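2',5'-phosphodiesterase 12 (Homo sapiens, PDB 4Z2B) belongs to the endonuclease/exonuclease/phosphatase family, joining a DNase I-like domain to an N-terminal domain of the E-set clan. Local coordinates at residues A150-Q155 / Q224-A229; V198-F203 / G218-K223; Y146-D151 / I193-V198. All coordinates share one frame; numbering follows the deposited sequence. Where two conformers were deposited one is given.

The three contacts lie close together in the DNase I-like domain, their centres 8 to 9 Å apart. Along the chain the segments run 146-151, 150-155, 193-198, 198-203, 218-223 and 224-229, so contacts 1 and 3 share Ala150 and Asp151, while contacts 2 and 3 share Val198. All three involve one mixed sheet, in which strands 216-222, 227-233, 192-198 and 140-147 are successive neighbours. Contact 3 pairs the last two of these, contact 2 packs helix 200-213 against the outermost, and contact 1 sets the short helix 151-154 beside the turn that leads into strand 227-233. Contacts 1 and 3 both touch the bound 4LC, close to a magnesium ion; contact 2 lies farther off.

Contact 1: A150-Q155 / Q224-A229; sequences ADTYAQ and QHEGLA. With 4LC (3-(6-{[(2S,3S)-3-(hydroxymethyl)-2-phenylmorpholin-4-yl]carbonyl}-1-methyl-1H-benzimidazol-2-yl)-1H-indole-6-carbonitrile), chain F.
Tyr153 reaches across to Glu226 and donates its phenol proton in a 2.6 Å bond from OH to OE2. The carboxylate oxygen lies in the plane of the ring, at its edge, and takes the proton on its anti lone pair, while the carboxylate plane is turned 65° from the ring. Glu226 comes to the phenol with a curled chain: CG sits between the backbone N and the carbonyl carbon (chi1 43°), and a second bend at chi2 brings the acid round. This curl also lays Glu226 CG against Ala150 CB, 3.8 Å away. OE2 is gripped a second time, by a salt bridge from Lys223, which would help hold negative charge there. The Tyr153 ring is sandwiched. Thr152 CG2 stands 3.8 Å above the centre of one face, and the 4LC carbon C27 lies 3.6 Å above the opposite face, with Tyr153 CD1 only 3.4 Å from phenyl carbon C37 of the ligand. The same Thr152 CG2 rests 3.5 Å from the carbonyl oxygen of His225.

Toward solvent the fit is looser. There the exposed His225 ring points an edge at the phenol, CD2 coming no nearer than 3.9 Å to Tyr153 OH, and makes no hydrogen bond to it.

The short helix 151-154 thus covers the turn leading into strand 227-233. Its first amides, of Asp151 and Thr152, are held by the carboxylate of Asp199, its other side meets helix 174-187, and both Tyr153 and Glu226 lean on Glu197 of the adjacent strand 192-198.

Contact 2: V198-F203 / G218-K223; sequences VDRAVF and GVFRIK. With EDO (1,2-ethanediol), chain C.
Phe203 offers a ring face to Phe220, whose CB sits over its centre, 3.7 Å from the centroid and 5° off the ring normal, a well-aligned CH-pi contact. The two rings themselves meet obliquely, with planes at 49°, as the two side chains run past one another head to tail. Both aromatic groups are swung anti to their backbone N (chi1 -176° for Phe203), which sends one off the helix and the other off the strand into the space between. Farther along, the edge of the Phe203 ring comes down on the main chain at Gly218, with CZ 3.7 Å from the Gly218 carbonyl oxygen; with no side chain at this position, the ring can lie close against the strand.

Phe220 in turn drives its own edge toward the end of strand 192-198, just before the helix. Its CE1 is 3.3 Å from Val198 O, which lies near the ring plane, and 3.8 Å from Val198 CG1. Arg200 closes the exposed end of the interface. Its straight aliphatic stem carries the guanidinium across Ile222 at about a right angle, so that Ile222 CD1 lies 3.4 Å above the guanidinium plane, toward its rim, and NH2 comes 3.4 Å from Ile222 CB. NH1 also approaches Phe220 CE2, at 3.9 Å. No hydrogen bond crosses the interface, whose middle is aromatic and aliphatic; Asp199 turns away and binds the amides of Asp151 and Thr152.

Helix 200-213 links strand 192-198 to strand 216-222, two parallel strands with the antiparallel strand 227-233 between them. This is a beta-alpha-beta crossover, with its helix packed on the sheet as in the layered alpha/beta sandwich of DNase I-like domains.

Contact 3: Y146-D151 / I193-V198; sequences YNILAD and ICLQEV. With 4LC (3-(6-{[(2S,3S)-3-(hydroxymethyl)-2-phenylmorpholin-4-yl]carbonyl}-1-methyl-1H-benzimidazol-2-yl)-1H-indole-6-carbonitrile), chain F.
Glu197 OE2 is gripped by the 4LC hydroxyl O34, which donates to it over 2.6 Å, and by Asn147 ND2 at 3.0 Å. The Asn147 N-H points at it in the amide's own plane but meets the carboxylate from above, 59° out of its plane. The other oxygen, OE1, accepts from Ala150 N at 2.9 Å through its anti lone pair, so both ends of the acid are held. A magnesium ion lies about 3 Å from the Glu197 side chain, consistent with the metal site of this family. Asn147 is fixed in turn: OD1 accepts from Leu149 N at 3.0 Å, closing an Asx turn, and ND2 also bonds Asp342.

Next to this site, the segments pair as parallel strands in one of the two sheets of the DNase I-like sandwich. Tyr146 N donates to Cys194 O, Gln196 N to Tyr146 O and Ile148 N to Gln196 O. At Glu197 the chain turns a corner, forming with Val198 a G1 beta bulge opposite Gly227. On the face away from Asn147, Leu195 CD2 packs 3.7 Å from Tyr146 CB, against Leu185 and Leu207. Beyond the corner, Ile148 CD1 meets Val198 CG2 at 3.8 Å, with Ile148 also touching Ile181 and Val202.

Contact 1: A150-Q155 / Q224-A229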
loop_
_atom_site.group_PDB
_atom_site.type_symbol
_atom_site.label_atom_id
_atom_site.label_comp_id
_atom_site.label_asym_id
_atom_site.label_seq_id
_atom_site.Cartn_x
_atom_site.Cartn_y
_atom_site.Cartn_z
ATOM N N ALA A 150 2.619 8.287 5.605
ATOM C CA ALA A 150 4.053 8.081 5.817
ATOM C C ALA A 150 4.472 8.508 7.194
ATOM O O ALA A 150 4.045 9.557 7.696
ATOM C CB ALA A 150 4.864 8.826 4.767
ATOM N N ASP A 151 5.346 7.708 7.799
ATOM C CA ASP A 151 5.953 8.005 9.096
ATOM C C ASP A 151 6.748 9.320 9.032
ATOM O O ASP A 151 6.780 10.045 10.020
ATOM C CB ASP A 151 6.881 6.850 9.534
ATOM C CG ASP A 151 7.555 7.103 10.873
ATOM O OD1 ASP A 151 6.845 7.258 11.863
ATOM O OD2 ASP A 151 8.789 7.214 10.901
ATOM N N THR A 152 7.376 9.639 7.869
ATOM C CA THR A 152 8.145 10.889 7.746
ATOM C C THR A 152 7.221 12.104 8.026
ATOM O O THR A 152 7.646 13.074 8.662
ATOM C CB THR A 152 8.888 10.976 6.393
ATOM O OG1 THR A 152 9.705 12.149 6.426
ATOM C CG2 THR A 152 7.944 11.046 5.187
ATOM N N TYR A 153 5.937 11.999 7.658
ATOM C CA TYR A 153 4.977 13.056 7.964
ATOM C C TYR A 153 4.334 12.871 9.336
ATOM O O TYR A 153 4.181 13.845 10.063
ATOM C CB TYR A 153 3.876 13.148 6.887
ATOM C CG TYR A 153 4.425 13.238 5.479
ATOM C CD1 TYR A 153 5.516 14.052 5.185
ATOM C CD2 TYR A 153 3.925 12.425 4.462
ATOM C CE1 TYR A 153 6.011 14.151 3.893
ATOM C CE2 TYR A 153 4.443 12.484 3.170
ATOM C CZ TYR A 153 5.499 13.339 2.897
ATOM O OH TYR A 153 6.028 13.463 1.647
ATOM N N ALA A 154 3.941 11.652 9.697
ATOM C CA ALA A 154 3.238 11.409 10.969
ATOM C C ALA A 154 4.068 11.787 12.229
ATOM O O ALA A 154 3.477 12.155 13.253
ATOM C CB ALA A 154 2.795 9.965 11.053
ATOM N N GLN A 155 5.411 11.689 12.154
ATOM C CA GLN A 155 6.297 12.035 13.277
ATOM C C GLN A 155 6.459 13.567 13.510
ATOM O O GLN A 155 6.971 13.942 14.561
ATOM C CB GLN A 155 7.693 11.404 13.090
ATOM C CG GLN A 155 8.559 11.990 11.977
ATOM C CD GLN A 155 9.878 11.253 11.882
ATOM O OE1 GLN A 155 9.930 10.029 11.698
ATOM N NE2 GLN A 155 10.977 11.980 12.004
ATOM N N GLN A 224 10.002 11.914 -2.958
ATOM C CA GLN A 224 11.050 12.712 -2.336
ATOM C C GLN A 224 11.424 12.088 -0.960
ATOM O O GLN A 224 12.520 11.519 -0.825
ATOM C CB GLN A 224 10.582 14.171 -2.230
ATOM C CG GLN A 224 11.637 15.214 -1.874
ATOM C CD GLN A 224 11.012 16.598 -1.748
ATOM O OE1 GLN A 224 9.870 16.851 -2.174
ATOM N NE2 GLN A 224 11.744 17.527 -1.146
ATOM N N HIS A 225 10.483 12.101 0.010
ATOM C CA HIS A 225 10.678 11.618 1.395
ATOM C C HIS A 225 10.038 10.246 1.682
ATOM O O HIS A 225 10.164 9.706 2.788
ATOM C CB HIS A 225 10.056 12.642 2.373
ATOM C CG HIS A 225 10.387 14.061 2.049
ATOM N ND1 HIS A 225 11.692 14.542 2.143
ATOM C CD2 HIS A 225 9.574 15.073 1.665
ATOM C CE1 HIS A 225 11.631 15.815 1.777
ATOM N NE2 HIS A 225 10.377 16.188 1.500
ATOM N N GLU A 226 9.288 9.726 0.701
ATOM C CA GLU A 226 8.475 8.513 0.736
ATOM C C GLU A 226 8.021 8.299 -0.694
ATOM O O GLU A 226 8.256 9.184 -1.522
ATOM C CB GLU A 226 7.273 8.719 1.704
ATOM C CG GLU A 226 6.572 10.082 1.593
ATOM C CD GLU A 226 5.715 10.357 0.367
ATOM O OE1 GLU A 226 5.215 9.394 -0.250
ATOM O OE2 GLU A 226 5.525 11.544 0.030
ATOM N N GLY A 227 7.329 7.206 -0.983
ATOM C CA GLY A 227 6.871 6.988 -2.348
ATOM C C GLY A 227 5.692 6.052 -2.547
ATOM O O GLY A 227 4.856 5.835 -1.653
ATOM N N LEU A 228 5.632 5.496 -3.751
ATOM C CA LEU A 228 4.551 4.629 -4.169
ATOM C C LEU A 228 4.967 3.190 -4.181
ATOM O O LEU A 228 6.110 2.893 -4.552
ATOM C CB LEU A 228 4.130 5.012 -5.606
ATOM C CG LEU A 228 3.752 6.488 -5.872
ATOM C CD1 LEU A 228 3.485 6.677 -7.329
ATOM C CD2 LEU A 228 2.513 6.895 -5.061
ATOM N N ALA A 229 4.046 2.281 -3.827
ATOM C CA ALA A 229 4.343 0.841 -3.981
ATOM C C ALA A 229 3.204 0.139 -4.714
ATOM O O ALA A 229 2.049 0.510 -4.545
ATOM C CB ALA A 229 4.595 0.171 -2.634
HETATM C C13 4LC F . -1.995 17.221 4.297
HETATM C C17 4LC F . -0.910 16.212 4.521
HETATM C C20 4LC F . 0.404 17.367 2.780
HETATM C C01 4LC F . -5.514 16.690 1.484
HETATM N N05 4LC F . -5.140 17.815 2.351
HETATM C C06 4LC F . -5.727 19.045 2.490
HETATM N N07 4LC F . -5.177 19.775 3.444
HETATM C C08 4LC F . -4.072 19.032 3.862
HETATM C C09 4LC F . -3.070 19.342 4.783
HETATM C C11 4LC F . -2.061 18.419 5.017
HETATM C C14 4LC F . -2.993 16.912 3.369
HETATM C C16 4LC F . -4.020 17.824 3.177
HETATM O O18 4LC F . -1.074 15.318 5.329
HETATM N N19 4LC F . 0.233 16.316 3.794
HETATM C C23 4LC F . 1.738 18.048 2.970
HETATM O O26 4LC F . 2.812 17.088 2.905
HETATM C C27 4LC F . 2.698 16.057 3.897
HETATM C C29 4LC F . 1.344 15.338 3.821
HETATM C C31 4LC F . 1.271 14.366 2.642
HETATM O O34 4LC F . -0.050 13.872 2.453
HETATM C C36 4LC F . 3.101 16.602 5.263
HETATM C C37 4LC F . 4.335 17.222 5.423
HETATM C C39 4LC F . 4.746 17.681 6.669
HETATM C C41 4LC F . 3.924 17.539 7.769
HETATM C C43 4LC F . 2.702 16.905 7.634
HETATM C C45 4LC F . 2.285 16.450 6.386
HETATM C C47 4LC F . -7.022 19.419 1.912
HETATM C C48 4LC F . -8.073 20.012 2.570
HETATM N N50 4LC F . -9.112 20.226 1.704
HETATM C C52 4LC F . -8.809 19.660 0.487
HETATM C C53 4LC F . -9.569 19.562 -0.676
HETATM C C55 4LC F . -8.985 18.990 -1.805
HETATM C C56 4LC F . -7.667 18.529 -1.771
HETATM C C58 4LC F . -6.911 18.646 -0.604
HETATM C C60 4LC F . -7.471 19.207 0.545
HETATM C C61 4LC F . -9.775 18.805 -2.993
HETATM N N62 4LC F . -10.387 18.631 -3.932
#

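Contact 2: V198-F203 / G218-K223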
loop_
_atom_site.group_PDB
_atom_site.type_symbol
_atom_site.label_atom_id
_atom_site.label_comp_id
_atom_site.label_asym_id
_atom_site.label_seq_id
_atom_site.Cartn_x
_atom_site.Cartn_y
_atom_site.Cartn_z
ATOM N N VAL A 198 4.460 5.539 1.134
ATOM C CA VAL A 198 5.210 4.387 1.588
ATOM C C VAL A 198 6.634 4.866 1.905
ATOM O O VAL A 198 7.356 5.268 0.991
ATOM C CB VAL A 198 5.182 3.214 0.552
ATOM C CG1 VAL A 198 6.019 2.033 1.032
ATOM C CG2 VAL A 198 3.741 2.768 0.256
ATOM N N ASP A 199 7.034 4.849 3.197
ATOM C CA ASP A 199 8.425 5.172 3.558
ATOM C C ASP A 199 9.333 4.052 3.038
ATOM O O ASP A 199 8.888 2.910 2.974
ATOM C CB ASP A 199 8.614 5.317 5.080
ATOM C CG ASP A 199 7.667 6.281 5.753
ATOM O OD1 ASP A 199 6.575 5.847 6.162
ATOM O OD2 ASP A 199 8.024 7.447 5.895
ATOM N N ARG A 200 10.601 4.363 2.650
ATOM C CA ARG A 200 11.525 3.324 2.166
ATOM C C ARG A 200 11.611 2.144 3.130
ATOM O O ARG A 200 11.506 0.994 2.695
ATOM C CB ARG A 200 12.953 3.887 1.976
ATOM C CG ARG A 200 13.146 4.790 0.765
ATOM C CD ARG A 200 14.637 5.064 0.494
ATOM N NE ARG A 200 14.812 5.878 -0.713
ATOM C CZ ARG A 200 14.762 5.410 -1.959
ATOM N NH1 ARG A 200 14.575 4.113 -2.184
ATOM N NH2 ARG A 200 14.908 6.233 -2.988
ATOM N N ALA A 201 11.810 2.421 4.440
ATOM C CA ALA A 201 11.951 1.358 5.443
ATOM C C ALA A 201 10.648 0.603 5.656
ATOM O O ALA A 201 10.685 -0.576 5.982
ATOM C CB ALA A 201 12.465 1.914 6.755
ATOM N N VAL A 202 9.501 1.252 5.432
ATOM C CA VAL A 202 8.192 0.595 5.561
ATOM C C VAL A 202 8.085 -0.465 4.448
ATOM O O VAL A 202 7.737 -1.609 4.713
ATOM C CB VAL A 202 7.053 1.639 5.507
ATOM C CG1 VAL A 202 5.718 0.978 5.176
ATOM C CG2 VAL A 202 6.968 2.423 6.826
ATOM N N PHE A 203 8.447 -0.085 3.209
ATOM C CA PHE A 203 8.473 -1.036 2.100
ATOM C C PHE A 203 9.366 -2.247 2.432
ATOM O O PHE A 203 8.901 -3.373 2.362
ATOM C CB PHE A 203 8.977 -0.360 0.817
ATOM C CG PHE A 203 8.941 -1.265 -0.386
ATOM C CD1 PHE A 203 7.754 -1.473 -1.085
ATOM C CD2 PHE A 203 10.089 -1.920 -0.818
ATOM C CE1 PHE A 203 7.718 -2.300 -2.205
ATOM C CE2 PHE A 203 10.048 -2.783 -1.921
ATOM C CZ PHE A 203 8.868 -2.962 -2.614
ATOM N N GLY A 218 6.426 -6.952 -4.626
ATOM C CA GLY A 218 6.220 -5.520 -4.795
ATOM C C GLY A 218 7.299 -4.757 -5.509
ATOM O O GLY A 218 8.462 -5.175 -5.543
ATOM N N VAL A 219 6.908 -3.602 -6.048
ATOM C CA VAL A 219 7.813 -2.648 -6.690
ATOM C C VAL A 219 7.620 -1.282 -6.009
ATOM O O VAL A 219 6.502 -0.945 -5.588
ATOM C CB VAL A 219 7.697 -2.550 -8.234
ATOM C CG1 VAL A 219 8.107 -3.876 -8.899
ATOM C CG2 VAL A 219 6.303 -2.111 -8.670
ATOM N N PHE A 220 8.708 -0.508 -5.897
ATOM C CA PHE A 220 8.661 0.782 -5.199
ATOM C C PHE A 220 9.213 1.899 -6.076
ATOM O O PHE A 220 10.209 1.699 -6.789
ATOM C CB PHE A 220 9.486 0.661 -3.894
ATOM C CG PHE A 220 9.571 1.934 -3.078
ATOM C CD1 PHE A 220 8.601 2.235 -2.123
ATOM C CD2 PHE A 220 10.614 2.834 -3.271
ATOM C CE1 PHE A 220 8.670 3.426 -1.383
ATOM C CE2 PHE A 220 10.679 4.026 -2.531
ATOM C CZ PHE A 220 9.711 4.310 -1.587
ATOM N N ARG A 221 8.593 3.096 -5.994
ATOM C CA ARG A 221 9.077 4.278 -6.706
ATOM C C ARG A 221 9.088 5.468 -5.750
ATOM O O ARG A 221 8.036 5.904 -5.284
ATOM C CB ARG A 221 8.226 4.574 -7.949
ATOM C CG ARG A 221 8.495 5.925 -8.607
ATOM C CD ARG A 221 9.832 6.035 -9.319
ATOM N NE ARG A 221 10.006 7.406 -9.809
ATOM C CZ ARG A 221 10.507 7.741 -10.996
ATOM N NH1 ARG A 221 10.901 6.802 -11.850
ATOM N NH2 ARG A 221 10.628 9.020 -11.334
ATOM N N ILE A 222 10.268 6.012 -5.492
ATOM C CA ILE A 222 10.375 7.154 -4.581
ATOM C C ILE A 222 9.814 8.432 -5.213
ATOM O O ILE A 222 9.861 8.615 -6.437
ATOM C CB ILE A 222 11.877 7.359 -4.143
ATOM C CG1 ILE A 222 12.027 8.214 -2.843
ATOM C CG2 ILE A 222 12.762 7.918 -5.266
ATOM C CD1 ILE A 222 11.633 7.438 -1.495
ATOM N N LYS A 223 9.286 9.308 -4.358
ATOM C CA LYS A 223 8.863 10.646 -4.744
ATOM C C LYS A 223 10.005 11.552 -4.259
ATOM O O LYS A 223 10.944 11.807 -5.022
ATOM C CB LYS A 223 7.482 10.986 -4.152
ATOM C CG LYS A 223 6.947 12.374 -4.524
ATOM C CD LYS A 223 5.934 12.914 -3.510
ATOM C CE LYS A 223 4.625 12.160 -3.488
ATOM N NZ LYS A 223 3.956 12.208 -2.157
HETATM C C1 EDO C . 1.482 14.471 -2.927
HETATM O O1 EDO C . 2.768 14.438 -3.476
HETATM C C2 EDO C . 1.416 15.635 -1.938
HETATM O O2 EDO C . 1.714 16.803 -2.651
#

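Contact 3: Y146-D151 / I193-V198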
loop_
_atom_site.group_PDB
_atom_site.type_symbol
_atom_site.label_atom_id
_atom_site.label_comp_id
_atom_site.label_asym_id
_atom_site.label_seq_id
_atom_site.Cartn_x
_atom_site.Cartn_y
_atom_site.Cartn_z
ATOM N N TYR A 146 -4.526 2.522 -1.369
ATOM C CA TYR A 146 -4.475 2.989 0.005
ATOM C C TYR A 146 -3.299 3.891 0.263
ATOM O O TYR A 146 -2.157 3.495 0.032
ATOM C CB TYR A 146 -4.345 1.741 0.903
ATOM C CG TYR A 146 -4.591 1.852 2.392
ATOM C CD1 TYR A 146 -5.253 2.955 2.939
ATOM C CD2 TYR A 146 -4.282 0.789 3.244
ATOM C CE1 TYR A 146 -5.591 2.995 4.307
ATOM C CE2 TYR A 146 -4.573 0.837 4.605
ATOM C CZ TYR A 146 -5.248 1.928 5.133
ATOM O OH TYR A 146 -5.563 1.902 6.476
ATOM N N ASN A 147 -3.591 5.116 0.755
ATOM C CA ASN A 147 -2.596 6.064 1.240
ATOM C C ASN A 147 -2.378 5.645 2.686
ATOM O O ASN A 147 -3.296 5.785 3.495
ATOM C CB ASN A 147 -3.079 7.504 1.110
ATOM C CG ASN A 147 -2.030 8.477 1.609
ATOM O OD1 ASN A 147 -1.296 8.203 2.580
ATOM N ND2 ASN A 147 -1.964 9.642 0.994
ATOM N N ILE A 148 -1.223 5.032 2.989
ATOM C CA ILE A 148 -0.973 4.444 4.312
ATOM C C ILE A 148 -0.371 5.416 5.353
ATOM O O ILE A 148 -0.049 4.952 6.447
ATOM C CB ILE A 148 -0.089 3.166 4.205
ATOM C CG1 ILE A 148 1.318 3.444 3.628
ATOM C CG2 ILE A 148 -0.829 2.084 3.406
ATOM C CD1 ILE A 148 2.327 2.257 3.800
ATOM N N LEU A 149 -0.239 6.713 5.014
ATOM C CA LEU A 149 0.269 7.798 5.880
ATOM C C LEU A 149 1.736 7.538 6.238
ATOM O O LEU A 149 2.064 6.666 7.052
ATOM C CB LEU A 149 -0.637 7.975 7.129
ATOM C CG LEU A 149 -0.160 8.875 8.277
ATOM C CD1 LEU A 149 0.124 10.297 7.808
ATOM C CD2 LEU A 149 -1.181 8.853 9.441
ATOM N N ALA A 150 2.619 8.287 5.605
ATOM C CA ALA A 150 4.053 8.081 5.817
ATOM C C ALA A 150 4.472 8.508 7.194
ATOM O O ALA A 150 4.045 9.557 7.696
ATOM C CB ALA A 150 4.864 8.826 4.767
ATOM N N ASP A 151 5.346 7.708 7.799
ATOM C CA ASP A 151 5.953 8.005 9.096
ATOM C C ASP A 151 6.748 9.320 9.032
ATOM O O ASP A 151 6.780 10.045 10.020
ATOM C CB ASP A 151 6.881 6.850 9.534
ATOM C CG ASP A 151 7.555 7.103 10.873
ATOM O OD1 ASP A 151 6.845 7.258 11.863
ATOM O OD2 ASP A 151 8.789 7.214 10.901
ATOM N N ILE A 193 -2.246 -4.411 -5.276
ATOM C CA ILE A 193 -2.304 -3.468 -4.133
ATOM C C ILE A 193 -1.472 -2.243 -4.480
ATOM O O ILE A 193 -0.260 -2.365 -4.626
ATOM C CB ILE A 193 -1.837 -4.105 -2.778
ATOM C CG1 ILE A 193 -2.650 -5.379 -2.411
ATOM C CG2 ILE A 193 -1.923 -3.082 -1.657
ATOM C CD1 ILE A 193 -2.137 -6.091 -1.124
ATOM N N CYS A 194 -2.134 -1.064 -4.610
ATOM C CA CYS A 194 -1.461 0.191 -4.930
ATOM C C CYS A 194 -1.450 1.082 -3.706
ATOM O O CYS A 194 -2.514 1.420 -3.184
ATOM C CB CYS A 194 -2.126 0.874 -6.116
ATOM S SG CYS A 194 -1.897 -0.012 -7.674
ATOM N N LEU A 195 -0.250 1.385 -3.203
ATOM C CA LEU A 195 -0.103 2.167 -1.974
ATOM C C LEU A 195 0.583 3.497 -2.192
ATOM O O LEU A 195 1.476 3.605 -3.028
ATOM C CB LEU A 195 0.720 1.338 -0.961
ATOM C CG LEU A 195 0.201 -0.063 -0.607
ATOM C CD1 LEU A 195 1.177 -0.781 0.330
ATOM C CD2 LEU A 195 -1.193 -0.012 0.051
ATOM N N GLN A 196 0.202 4.515 -1.410
ATOM C CA GLN A 196 0.876 5.817 -1.492
ATOM C C GLN A 196 1.434 6.101 -0.101
ATOM O O GLN A 196 0.950 5.496 0.858
ATOM C CB GLN A 196 -0.105 6.921 -1.936
ATOM C CG GLN A 196 -0.850 6.627 -3.251
ATOM C CD GLN A 196 -2.097 5.797 -3.063
ATOM O OE1 GLN A 196 -2.809 5.901 -2.048
ATOM N NE2 GLN A 196 -2.356 4.906 -4.020
ATOM N N GLU A 197 2.401 7.040 0.019
ATOM C CA GLU A 197 3.053 7.476 1.276
ATOM C C GLU A 197 3.744 6.308 1.953
ATOM O O GLU A 197 3.628 6.092 3.173
ATOM C CB GLU A 197 2.064 8.183 2.224
ATOM C CG GLU A 197 1.628 9.547 1.709
ATOM C CD GLU A 197 0.982 10.449 2.742
ATOM O OE1 GLU A 197 1.259 10.288 3.952
ATOM O OE2 GLU A 197 0.175 11.312 2.337
ATOM N N VAL A 198 4.460 5.539 1.134
ATOM C CA VAL A 198 5.210 4.387 1.588
ATOM C C VAL A 198 6.634 4.866 1.905
ATOM O O VAL A 198 7.356 5.268 0.991
ATOM C CB VAL A 198 5.182 3.214 0.552
ATOM C CG1 VAL A 198 6.019 2.033 1.032
ATOM C CG2 VAL A 198 3.741 2.768 0.256
HETATM C C13 4LC F . -1.995 17.221 4.297
HETATM C C17 4LC F . -0.910 16.212 4.521
HETATM C C20 4LC F . 0.404 17.367 2.780
HETATM C C01 4LC F . -5.514 16.690 1.484
HETATM N N05 4LC F . -5.140 17.815 2.351
HETATM C C06 4LC F . -5.727 19.045 2.490
HETATM N N07 4LC F . -5.177 19.775 3.444
HETATM C C08 4LC F . -4.072 19.032 3.862
HETATM C C09 4LC F . -3.070 19.342 4.783
HETATM C C11 4LC F . -2.061 18.419 5.017
HETATM C C14 4LC F . -2.993 16.912 3.369
HETATM C C16 4LC F . -4.020 17.824 3.177
HETATM O O18 4LC F . -1.074 15.318 5.329
HETATM N N19 4LC F . 0.233 16.316 3.794
HETATM C C23 4LC F . 1.738 18.048 2.970
HETATM O O26 4LC F . 2.812 17.088 2.905
HETATM C C27 4LC F . 2.698 16.057 3.897
HETATM C C29 4LC F . 1.344 15.338 3.821
HETATM C C31 4LC F . 1.271 14.366 2.642
HETATM O O34 4LC F . -0.050 13.872 2.453
HETATM C C36 4LC F . 3.101 16.602 5.263
HETATM C C37 4LC F . 4.335 17.222 5.423
HETATM C C39 4LC F . 4.746 17.681 6.669
HETATM C C41 4LC F . 3.924 17.539 7.769
HETATM C C43 4LC F . 2.702 16.905 7.634
HETATM C C45 4LC F . 2.285 16.450 6.386
HETATM C C47 4LC F . -7.022 19.419 1.912
HETATM C C48 4LC F . -8.073 20.012 2.570
HETATM N N50 4LC F . -9.112 20.226 1.704
HETATM C C52 4LC F . -8.809 19.660 0.487
HETATM C C53 4LC F . -9.569 19.562 -0.676
HETATM C C55 4LC F . -8.985 18.990 -1.805
HETATM C C56 4LC F . -7.667 18.529 -1.771
HETATM C C58 4LC F . -6.911 18.646 -0.604
HETATM C C60 4LC F . -7.471 19.207 0.545
HETATM C C61 4LC F . -9.775 18.805 -2.993
HETATM N N62 4LC F . -10.387 18.631 -3.932
#